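PDB 5UAO: tryptophane-5-halogenase, which probably uses reduced FAD, oxygen and chloride to chlorinate a tryptophan of the lanthipeptide NAI-107 at carbon 5 of its indole. Local coordinates for residues S357-L360 / M361-T364; V344-S347 / Y348-E352. All coordinates share one frame; numbering follows the deposited sequence.

Contact 1: S357-L360 / M361-T364; sequences SGLL and MIAT. With FAD (flavin-adenine dinucleotide), chain E.
L360 and T364, one helical turn apart, meet through a carbonyl that accepts twice. T364 N binds L360 O in the ordinary i to i+4 way at 2.9 Å, and the hydroxyl T364 OG1 donates to the same L360 O at 2.9 Å from the opposite face of the carbonyl plane, 37° out of it. The first torsion of T364 allows this: OG1 lies anti to the carbonyl carbon (chi1 -58°), turned back along the helix, and so a buried hydroxyl finds its acceptor inside its own helix. A valine in place of T364 would keep the bulk, but L360 O would probably be left with the backbone amide alone from this residue. The L360 side chain runs obliquely across T364 and brings CD1 to 4.2 Å from OG1. On another side of the turn L359 and I362 touch by their methyl ends, CD1 to CD1, the isoleucine reaching back past G358 O. M361 bends at chi2 and chi3, its CB and CG resting on S357 O, which accepts the amide M361 N at 2.9 Å; beyond, it packs on L390 and W394 of helix 383-406. At the first turn the amide L359 N points at the flavin and donates to FAD O2 at 2.7 Å (158°), while the L359 side chain curls round that oxygen. G358 suits its place because a CB there would collide with FAD N1. This is the start of a helix presenting a backbone amide to the pyrimidine end of an isoalloxazine, part of the FAD pocket of this flavin-dependent halogenase.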
ATOM      1  N   SER A 357     -11.919  11.352 -11.826  1.00 27.67           N
ATOM      2  CA  SER A 357     -11.786  10.045 -11.272  1.00 25.19           C
ATOM      3  C   SER A 357     -13.002   9.150 -11.553  1.00 25.03           C
ATOM      4  O   SER A 357     -12.958   7.998 -11.229  1.00 24.17           O
ATOM      5  CB  SER A 357     -11.675  10.199  -9.760  1.00 27.02           C
ATOM      6  OG  SER A 357     -12.637  11.114  -9.325  1.00 26.99           O
ATOM      7  N   GLY A 358     -14.109   9.665 -12.101  1.00 23.64           N
ATOM      8  CA  GLY A 358     -15.343   8.863 -12.252  1.00 23.85           C
ATOM      9  C   GLY A 358     -15.156   7.560 -13.022  1.00 25.76           C
ATOM     10  O   GLY A 358     -15.442   6.472 -12.490  1.00 25.44           O
ATOM     11  N   LEU A 359     -14.667   7.681 -14.253  1.00 23.55           N
ATOM     12  CA  LEU A 359     -14.413   6.550 -15.151  1.00 25.46           C
ATOM     13  C   LEU A 359     -13.309   5.616 -14.604  1.00 24.22           C
ATOM     14  O   LEU A 359     -13.381   4.381 -14.722  1.00 24.33           O
ATOM     15  CB  LEU A 359     -14.075   7.011 -16.555  1.00 26.88           C
ATOM     16  CG  LEU A 359     -15.270   7.007 -17.559  1.00 36.31           C
ATOM     17  CD1 LEU A 359     -16.522   7.443 -16.946  1.00 42.99           C
ATOM     18  CD2 LEU A 359     -15.075   7.842 -18.804  1.00 34.39           C
ATOM     19  N   LEU A 360     -12.308   6.209 -13.999  1.00 23.80           N
ATOM     20  CA  LEU A 360     -11.283   5.430 -13.339  1.00 24.27           C
ATOM     21  C   LEU A 360     -11.870   4.531 -12.311  1.00 23.50           C
ATOM     22  O   LEU A 360     -11.497   3.375 -12.195  1.00 25.01           O
ATOM     23  CB  LEU A 360     -10.276   6.378 -12.656  1.00 24.02           C
ATOM     24  CG  LEU A 360      -9.216   5.749 -11.734  1.00 25.64           C
ATOM     25  CD1 LEU A 360      -8.307   4.760 -12.458  1.00 29.60           C
ATOM     26  CD2 LEU A 360      -8.341   6.797 -11.113  1.00 26.39           C
ATOM     27  N   MET A 361     -12.730   5.073 -11.454  1.00 22.40           N
ATOM     28  CA  MET A 361     -13.324   4.270 -10.405  1.00 23.28           C
ATOM     29  C   MET A 361     -14.347   3.242 -10.869  1.00 22.33           C
ATOM     30  O   MET A 361     -14.578   2.209 -10.169  1.00 24.34           O
ATOM     31  CB  MET A 361     -13.887   5.187  -9.330  1.00 23.84           C
ATOM     32  CG  MET A 361     -12.789   5.848  -8.521  1.00 25.36           C
ATOM     33  SD  MET A 361     -11.344   4.829  -7.996  1.00 31.99           S
ATOM     34  CE  MET A 361     -12.133   3.595  -6.933  1.00 31.21           C
ATOM     35  N   ILE A 362     -15.012   3.553 -11.978  1.00 21.80           N
ATOM     36  CA  ILE A 362     -15.868   2.595 -12.634  1.00 22.82           C
ATOM     37  C   ILE A 362     -14.952   1.458 -13.064  1.00 24.46           C
ATOM     38  O   ILE A 362     -15.227   0.284 -12.775  1.00 24.16           O
ATOM     39  CB  ILE A 362     -16.638   3.170 -13.819  1.00 23.06           C
ATOM     40  CG1 ILE A 362     -17.856   3.932 -13.289  1.00 23.85           C
ATOM     41  CG2 ILE A 362     -17.083   2.061 -14.777  1.00 24.55           C
ATOM     42  CD1 ILE A 362     -18.484   4.923 -14.229  1.00 25.48           C
ATOM     43  N   ALA A 363     -13.865   1.799 -13.782  1.00 25.49           N
ATOM     44  CA  ALA A 363     -12.987   0.755 -14.318  1.00 25.14           C
ATOM     45  C   ALA A 363     -12.419  -0.141 -13.170  1.00 26.80           C
ATOM     46  O   ALA A 363     -12.261  -1.405 -13.268  1.00 26.91           O
ATOM     47  CB  ALA A 363     -11.878   1.378 -15.111  1.00 27.56           C
ATOM     48  N   THR A 364     -12.067   0.486 -12.069  1.00 25.20           N
ATOM     49  CA  THR A 364     -11.540  -0.241 -10.930  1.00 26.21           C
ATOM     50  C   THR A 364     -12.578  -1.177 -10.338  1.00 27.55           C
ATOM     51  O   THR A 364     -12.272  -2.344 -10.054  1.00 30.18           O
ATOM     52  CB  THR A 364     -11.092   0.772  -9.795  1.00 25.97           C
ATOM     53  OG1 THR A 364     -10.099   1.698 -10.293  1.00 27.03           O
ATOM     54  CG2 THR A 364     -10.554   0.050  -8.652  1.00 26.48           C
TER
HETATM   55  PA  FAD E 601     -26.174   7.118 -15.225  1.00 32.79           P
HETATM   56  O1A FAD E 601     -25.424   7.697 -16.425  1.00 37.55           O
HETATM   57  O2A FAD E 601     -27.014   7.992 -14.273  1.00 33.33           O
HETATM   58  O5B FAD E 601     -27.033   5.841 -15.692  1.00 37.74           O
HETATM   59  C5B FAD E 601     -28.063   5.228 -14.944  1.00 31.35           C
HETATM   60  C4B FAD E 601     -28.736   4.213 -15.850  1.00 31.55           C
HETATM   61  O4B FAD E 601     -29.572   3.519 -14.919  1.00 31.50           O
HETATM   62  C3B FAD E 601     -29.649   4.740 -16.975  1.00 31.20           C
HETATM   63  O3B FAD E 601     -29.511   3.949 -18.261  1.00 29.91           O
HETATM   64  C2B FAD E 601     -31.060   4.569 -16.401  1.00 34.57           C
HETATM   65  O2B FAD E 601     -32.142   4.400 -17.404  1.00 34.22           O
HETATM   66  C1B FAD E 601     -30.851   3.329 -15.532  1.00 31.32           C
HETATM   67  N9A FAD E 601     -31.924   3.190 -14.518  1.00 35.00           N
HETATM   68  C8A FAD E 601     -32.107   3.969 -13.410  1.00 35.38           C
HETATM   69  N7A FAD E 601     -33.187   3.515 -12.714  1.00 34.42           N
HETATM   70  C5A FAD E 601     -33.692   2.464 -13.407  1.00 32.01           C
HETATM   71  C6A FAD E 601     -34.853   1.597 -13.245  1.00 31.36           C
HETATM   72  N6A FAD E 601     -35.675   1.761 -12.165  1.00 31.74           N
HETATM   73  N1A FAD E 601     -35.026   0.638 -14.142  1.00 33.27           N
HETATM   74  C2A FAD E 601     -34.204   0.447 -15.193  1.00 34.96           C
HETATM   75  N3A FAD E 601     -33.144   1.228 -15.406  1.00 34.28           N
HETATM   76  C4A FAD E 601     -32.861   2.231 -14.555  1.00 32.21           C
HETATM   77  N1  FAD E 601     -16.495  11.076 -14.803  1.00 39.47           N
HETATM   78  C2  FAD E 601     -15.300  11.117 -15.484  1.00 41.62           C
HETATM   79  O2  FAD E 601     -14.591  10.067 -15.609  1.00 31.15           O
HETATM   80  N3  FAD E 601     -14.850  12.267 -16.053  1.00 37.87           N
HETATM   81  C4  FAD E 601     -15.526  13.433 -15.999  1.00 39.80           C
HETATM   82  O4  FAD E 601     -15.009  14.456 -16.549  1.00 34.89           O
HETATM   83  C4X FAD E 601     -16.839  13.440 -15.272  1.00 36.66           C
HETATM   84  N5  FAD E 601     -17.587  14.564 -15.090  1.00 41.47           N
HETATM   85  C5X FAD E 601     -18.768  14.552 -14.428  1.00 35.51           C
HETATM   86  C6  FAD E 601     -19.478  15.737 -14.281  1.00 37.06           C
HETATM   87  C7  FAD E 601     -20.671  15.775 -13.582  1.00 35.95           C
HETATM   88  C7M FAD E 601     -21.480  17.029 -13.425  1.00 34.41           C
HETATM   89  C8  FAD E 601     -21.229  14.540 -13.034  1.00 40.44           C
HETATM   90  C8M FAD E 601     -22.543  14.596 -12.284  1.00 45.28           C
HETATM   91  C9  FAD E 601     -20.518  13.360 -13.170  1.00 41.77           C
HETATM   92  C9A FAD E 601     -19.288  13.288 -13.826  1.00 37.74           C
HETATM   93  N10 FAD E 601     -18.536  12.068 -13.950  1.00 38.01           N
HETATM   94  C10 FAD E 601     -17.298  12.154 -14.663  1.00 39.03           C
HETATM   95  C1' FAD E 601     -18.965  10.709 -13.497  1.00 43.27           C
HETATM   96  C2' FAD E 601     -19.439  10.013 -14.862  1.00 45.31           C
HETATM   97  O2' FAD E 601     -20.358  10.972 -15.371  1.00 49.86           O
HETATM   98  C3' FAD E 601     -20.411   8.816 -15.162  1.00 54.39           C
HETATM   99  O3' FAD E 601     -21.006   8.626 -16.501  1.00 40.54           O
HETATM  100  C4' FAD E 601     -21.755   9.158 -14.588  1.00 61.54           C
HETATM  101  O4' FAD E 601     -21.695  10.393 -13.813  1.00 49.34           O
HETATM  102  C5' FAD E 601     -22.248   7.871 -13.928  1.00 52.71           C
HETATM  103  O5' FAD E 601     -22.595   6.925 -14.898  1.00 37.04           O
HETATM  104  P   FAD E 601     -23.705   5.842 -14.379  1.00 35.42           P
HETATM  105  O1P FAD E 601     -23.351   5.363 -13.037  1.00 31.95           O
HETATM  106  O2P FAD E 601     -23.698   4.837 -15.525  1.00 34.83           O
HETATM  107  O3P FAD E 601     -25.113   6.505 -14.140  1.00 34.32           O

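Contact 2: V344-S347 / Y348-E352; sequences VGNS and YAFVE. With FAD (flavin-adenine dinucleotide), chain E.
N346 lays its carboxamide against the ribityl chain of FAD, with ND2 2.9 Å from FAD O4' in a weak hydrogen bond, and its OD1 stands 3.7 Å from CD1 at the edge of the F350 ring. With CG anti to the carbonyl carbon (chi1 -67°), the amide lies close against C5' and O4' of the ribityl chain, while the backbone amide N346 N donates to FAD O1P at 3.0 Å, nearly straight at 166°. An asparagine suits this place because ND2 can donate to O4' while OD1 accepts, weakly from O4' and from a water that also donates to A349 O, tying the side chain to the strand that follows. The turn that carries N346 is closed by G345 O, which accepts Y348 N at 3.0 Å from well above its plane and A349 N at 3.3 Å within it. G345 has a positive phi, which favours glycine, and a CB would run into FAD O1P. F350, CG anti to its own N (chi1 175°), points its edge toward the benzenoid end of the flavin, though the model is too tight there for the exact fit to be trusted. S347 OG bonds to D230 O, at the end of strand 227-230. The turn thus links strand 341-343 of the large mixed sheet to strand 349-350, an edge of the small antiparallel sheet beside strand 331-333, with helix 383-406 packing on Y348, A349 and V351.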
ATOM      1  N   VAL A 344     -21.765  -0.392  -9.343  1.00 23.67           N
ATOM      2  CA  VAL A 344     -20.718   0.225 -10.149  1.00 25.12           C
ATOM      3  C   VAL A 344     -21.205   1.546 -10.617  1.00 21.64           C
ATOM      4  O   VAL A 344     -22.331   1.660 -11.159  1.00 21.82           O
ATOM      5  CB  VAL A 344     -20.322  -0.649 -11.402  1.00 24.13           C
ATOM      6  CG1 VAL A 344     -19.285   0.057 -12.270  1.00 24.59           C
ATOM      7  CG2 VAL A 344     -19.838  -2.068 -11.001  1.00 27.36           C
ATOM      8  N   GLY A 345     -20.338   2.553 -10.478  1.00 23.29           N
ATOM      9  CA  GLY A 345     -20.602   3.925 -10.930  1.00 22.50           C
ATOM     10  C   GLY A 345     -21.317   4.797  -9.888  1.00 23.46           C
ATOM     11  O   GLY A 345     -21.063   4.680  -8.703  1.00 21.78           O
ATOM     12  N   ASN A 346     -22.220   5.674 -10.313  1.00 23.67           N
ATOM     13  CA  ASN A 346     -22.815   6.625  -9.400  1.00 23.01           C
ATOM     14  C   ASN A 346     -23.732   5.969  -8.360  1.00 22.73           C
ATOM     15  O   ASN A 346     -24.005   6.553  -7.309  1.00 21.68           O
ATOM     16  CB  ASN A 346     -23.658   7.692 -10.151  1.00 26.49           C
ATOM     17  CG  ASN A 346     -22.836   8.648 -11.033  1.00 25.78           C
ATOM     18  OD1 ASN A 346     -21.587   8.619 -11.079  1.00 27.19           O
ATOM     19  ND2 ASN A 346     -23.577   9.500 -11.801  1.00 24.62           N
ATOM     20  N   SER A 347     -24.233   4.785  -8.629  1.00 23.48           N
ATOM     21  CA  SER A 347     -24.947   4.025  -7.617  1.00 24.21           C
ATOM     22  C   SER A 347     -24.138   3.753  -6.353  1.00 24.73           C
ATOM     23  O   SER A 347     -24.745   3.617  -5.282  1.00 23.84           O
ATOM     24  CB  SER A 347     -25.426   2.692  -8.194  1.00 28.74           C
ATOM     25  OG  SER A 347     -24.304   2.009  -8.727  1.00 27.24           O
ATOM     26  N   TYR A 348     -22.804   3.694  -6.463  1.00 23.77           N
ATOM     27  CA  TYR A 348     -21.926   3.442  -5.329  1.00 23.21           C
ATOM     28  C   TYR A 348     -21.404   4.715  -4.733  1.00 23.97           C
ATOM     29  O   TYR A 348     -21.582   4.947  -3.535  1.00 23.74           O
ATOM     30  CB  TYR A 348     -20.785   2.484  -5.649  1.00 23.37           C
ATOM     31  CG  TYR A 348     -19.789   2.341  -4.503  1.00 24.47           C
ATOM     32  CD1 TYR A 348     -20.170   1.801  -3.268  1.00 25.14           C
ATOM     33  CD2 TYR A 348     -18.491   2.861  -4.617  1.00 26.91           C
ATOM     34  CE1 TYR A 348     -19.271   1.720  -2.200  1.00 24.33           C
ATOM     35  CE2 TYR A 348     -17.606   2.749  -3.591  1.00 27.13           C
ATOM     36  CZ  TYR A 348     -17.978   2.179  -2.375  1.00 28.02           C
ATOM     37  OH  TYR A 348     -17.055   2.105  -1.338  1.00 27.57           O
ATOM     38  N   ALA A 349     -20.806   5.567  -5.542  1.00 21.69           N
ATOM     39  CA  ALA A 349     -20.083   6.732  -5.062  1.00 24.23           C
ATOM     40  C   ALA A 349     -19.935   7.772  -6.146  1.00 26.95           C
ATOM     41  O   ALA A 349     -19.998   7.426  -7.327  1.00 28.00           O
ATOM     42  CB  ALA A 349     -18.669   6.320  -4.604  1.00 23.79           C
ATOM     43  N   PHE A 350     -19.622   9.012  -5.755  1.00 27.19           N
ATOM     44  CA  PHE A 350     -19.429  10.122  -6.738  1.00 26.86           C
ATOM     45  C   PHE A 350     -18.627  11.200  -6.064  1.00 29.03           C
ATOM     46  O   PHE A 350     -18.850  11.469  -4.907  1.00 25.35           O
ATOM     47  CB  PHE A 350     -20.758  10.757  -7.143  1.00 31.68           C
ATOM     48  CG  PHE A 350     -20.609  11.967  -8.052  1.00 32.04           C
ATOM     49  CD1 PHE A 350     -20.525  11.794  -9.411  1.00 39.03           C
ATOM     50  CD2 PHE A 350     -20.473  13.236  -7.541  1.00 28.95           C
ATOM     51  CE1 PHE A 350     -20.360  12.875 -10.247  1.00 42.68           C
ATOM     52  CE2 PHE A 350     -20.280  14.309  -8.372  1.00 32.96           C
ATOM     53  CZ  PHE A 350     -20.209  14.130  -9.717  1.00 35.04           C
ATOM     54  N   VAL A 351     -17.662  11.766  -6.761  1.00 28.69           N
ATOM     55  CA  VAL A 351     -17.080  13.077  -6.368  1.00 31.07           C
ATOM     56  C   VAL A 351     -17.101  13.960  -7.609  1.00 29.92           C
ATOM     57  O   VAL A 351     -17.174  13.470  -8.758  1.00 29.73           O
ATOM     58  CB  VAL A 351     -15.635  12.978  -5.882  1.00 32.52           C
ATOM     59  CG1 VAL A 351     -15.561  12.193  -4.593  1.00 32.80           C
ATOM     60  CG2 VAL A 351     -14.733  12.371  -6.961  1.00 32.56           C
ATOM     61  N   GLU A 352     -17.035  15.261  -7.393  1.00 32.67           N
ATOM     62  CA  GLU A 352     -17.086  16.219  -8.493  1.00 36.25           C
ATOM     63  C   GLU A 352     -15.909  15.944  -9.412  1.00 30.26           C
ATOM     64  O   GLU A 352     -14.899  15.329  -8.981  1.00 28.74           O
ATOM     65  CB  GLU A 352     -17.042  17.630  -7.993  1.00 36.48           C
ATOM     66  CG  GLU A 352     -15.813  18.030  -7.202  1.00 38.58           C
ATOM     67  CD  GLU A 352     -16.082  19.275  -6.400  1.00 38.75           C
ATOM     68  OE1 GLU A 352     -16.100  20.398  -6.924  1.00 34.41           O
ATOM     69  OE2 GLU A 352     -16.339  19.132  -5.202  1.00 44.85           O
TER
HETATM   70  PA  FAD E 601     -26.174   7.118 -15.225  1.00 32.79           P
HETATM   71  O1A FAD E 601     -25.424   7.697 -16.425  1.00 37.55           O
HETATM   72  O2A FAD E 601     -27.014   7.992 -14.273  1.00 33.33           O
HETATM   73  O5B FAD E 601     -27.033   5.841 -15.692  1.00 37.74           O
HETATM   74  C5B FAD E 601     -28.063   5.228 -14.944  1.00 31.35           C
HETATM   75  C4B FAD E 601     -28.736   4.213 -15.850  1.00 31.55           C
HETATM   76  O4B FAD E 601     -29.572   3.519 -14.919  1.00 31.50           O
HETATM   77  C3B FAD E 601     -29.649   4.740 -16.975  1.00 31.20           C
HETATM   78  O3B FAD E 601     -29.511   3.949 -18.261  1.00 29.91           O
HETATM   79  C2B FAD E 601     -31.060   4.569 -16.401  1.00 34.57           C
HETATM   80  O2B FAD E 601     -32.142   4.400 -17.404  1.00 34.22           O
HETATM   81  C1B FAD E 601     -30.851   3.329 -15.532  1.00 31.32           C
HETATM   82  N9A FAD E 601     -31.924   3.190 -14.518  1.00 35.00           N
HETATM   83  C8A FAD E 601     -32.107   3.969 -13.410  1.00 35.38           C
HETATM   84  N7A FAD E 601     -33.187   3.515 -12.714  1.00 34.42           N
HETATM   85  C5A FAD E 601     -33.692   2.464 -13.407  1.00 32.01           C
HETATM   86  C6A FAD E 601     -34.853   1.597 -13.245  1.00 31.36           C
HETATM   87  N6A FAD E 601     -35.675   1.761 -12.165  1.00 31.74           N
HETATM   88  N1A FAD E 601     -35.026   0.638 -14.142  1.00 33.27           N
HETATM   89  C2A FAD E 601     -34.204   0.447 -15.193  1.00 34.96           C
HETATM   90  N3A FAD E 601     -33.144   1.228 -15.406  1.00 34.28           N
HETATM   91  C4A FAD E 601     -32.861   2.231 -14.555  1.00 32.21           C
HETATM   92  N1  FAD E 601     -16.495  11.076 -14.803  1.00 39.47           N
HETATM   93  C2  FAD E 601     -15.300  11.117 -15.484  1.00 41.62           C
HETATM   94  O2  FAD E 601     -14.591  10.067 -15.609  1.00 31.15           O
HETATM   95  N3  FAD E 601     -14.850  12.267 -16.053  1.00 37.87           N
HETATM   96  C4  FAD E 601     -15.526  13.433 -15.999  1.00 39.80           C
HETATM   97  O4  FAD E 601     -15.009  14.456 -16.549  1.00 34.89           O
HETATM   98  C4X FAD E 601     -16.839  13.440 -15.272  1.00 36.66           C
HETATM   99  N5  FAD E 601     -17.587  14.564 -15.090  1.00 41.47           N
HETATM  100  C5X FAD E 601     -18.768  14.552 -14.428  1.00 35.51           C
HETATM  101  C6  FAD E 601     -19.478  15.737 -14.281  1.00 37.06           C
HETATM  102  C7  FAD E 601     -20.671  15.775 -13.582  1.00 35.95           C
HETATM  103  C7M FAD E 601     -21.480  17.029 -13.425  1.00 34.41           C
HETATM  104  C8  FAD E 601     -21.229  14.540 -13.034  1.00 40.44           C
HETATM  105  C8M FAD E 601     -22.543  14.596 -12.284  1.00 45.28           C
HETATM  106  C9  FAD E 601     -20.518  13.360 -13.170  1.00 41.77           C
HETATM  107  C9A FAD E 601     -19.288  13.288 -13.826  1.00 37.74           C
HETATM  108  N10 FAD E 601     -18.536  12.068 -13.950  1.00 38.01           N
HETATM  109  C10 FAD E 601     -17.298  12.154 -14.663  1.00 39.03           C
HETATM  110  C1' FAD E 601     -18.965  10.709 -13.497  1.00 43.27           C
HETATM  111  C2' FAD E 601     -19.439  10.013 -14.862  1.00 45.31           C
HETATM  112  O2' FAD E 601     -20.358  10.972 -15.371  1.00 49.86           O
HETATM  113  C3' FAD E 601     -20.411   8.816 -15.162  1.00 54.39           C
HETATM  114  O3' FAD E 601     -21.006   8.626 -16.501  1.00 40.54           O
HETATM  115  C4' FAD E 601     -21.755   9.158 -14.588  1.00 61.54           C
HETATM  116  O4' FAD E 601     -21.695  10.393 -13.813  1.00 49.34           O
HETATM  117  C5' FAD E 601     -22.248   7.871 -13.928  1.00 52.71           C
HETATM  118  O5' FAD E 601     -22.595   6.925 -14.898  1.00 37.04           O
HETATM  119  P   FAD E 601     -23.705   5.842 -14.379  1.00 35.42           P
HETATM  120  O1P FAD E 601     -23.351   5.363 -13.037  1.00 31.95           O
HETATM  121  O2P FAD E 601     -23.698   4.837 -15.525  1.00 34.83           O
HETATM  122  O3P FAD E 601     -25.113   6.505 -14.140  1.00 34.32           O
HETATM  123  O   HOH W   1     -19.234   8.128  -9.803  1.00 26.03           O

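Overall arrangement
Contact 2 comes first along the chain and contact 1 follows, strand 349-350 leading on to helix 358-372; their centres lie about 9 Å apart. They touch directly: I362 CG1 of the helix packs on G345 CA at 3.6 Å, and S357 OG meets V351 CG2 at 3.4 Å. Both belong to the tryptophan halogenase family region and share one FAD and meet different parts of it: 344-352 serves the phosphate, the ribityl chain and the benzenoid end, whereas 357-364 meets the pyrimidine end. Helix 383-406 packs against both. A short run of chain thus meets the flavin half of the cofactor at several points, consistent with holding the isoalloxazine in place for halogenation.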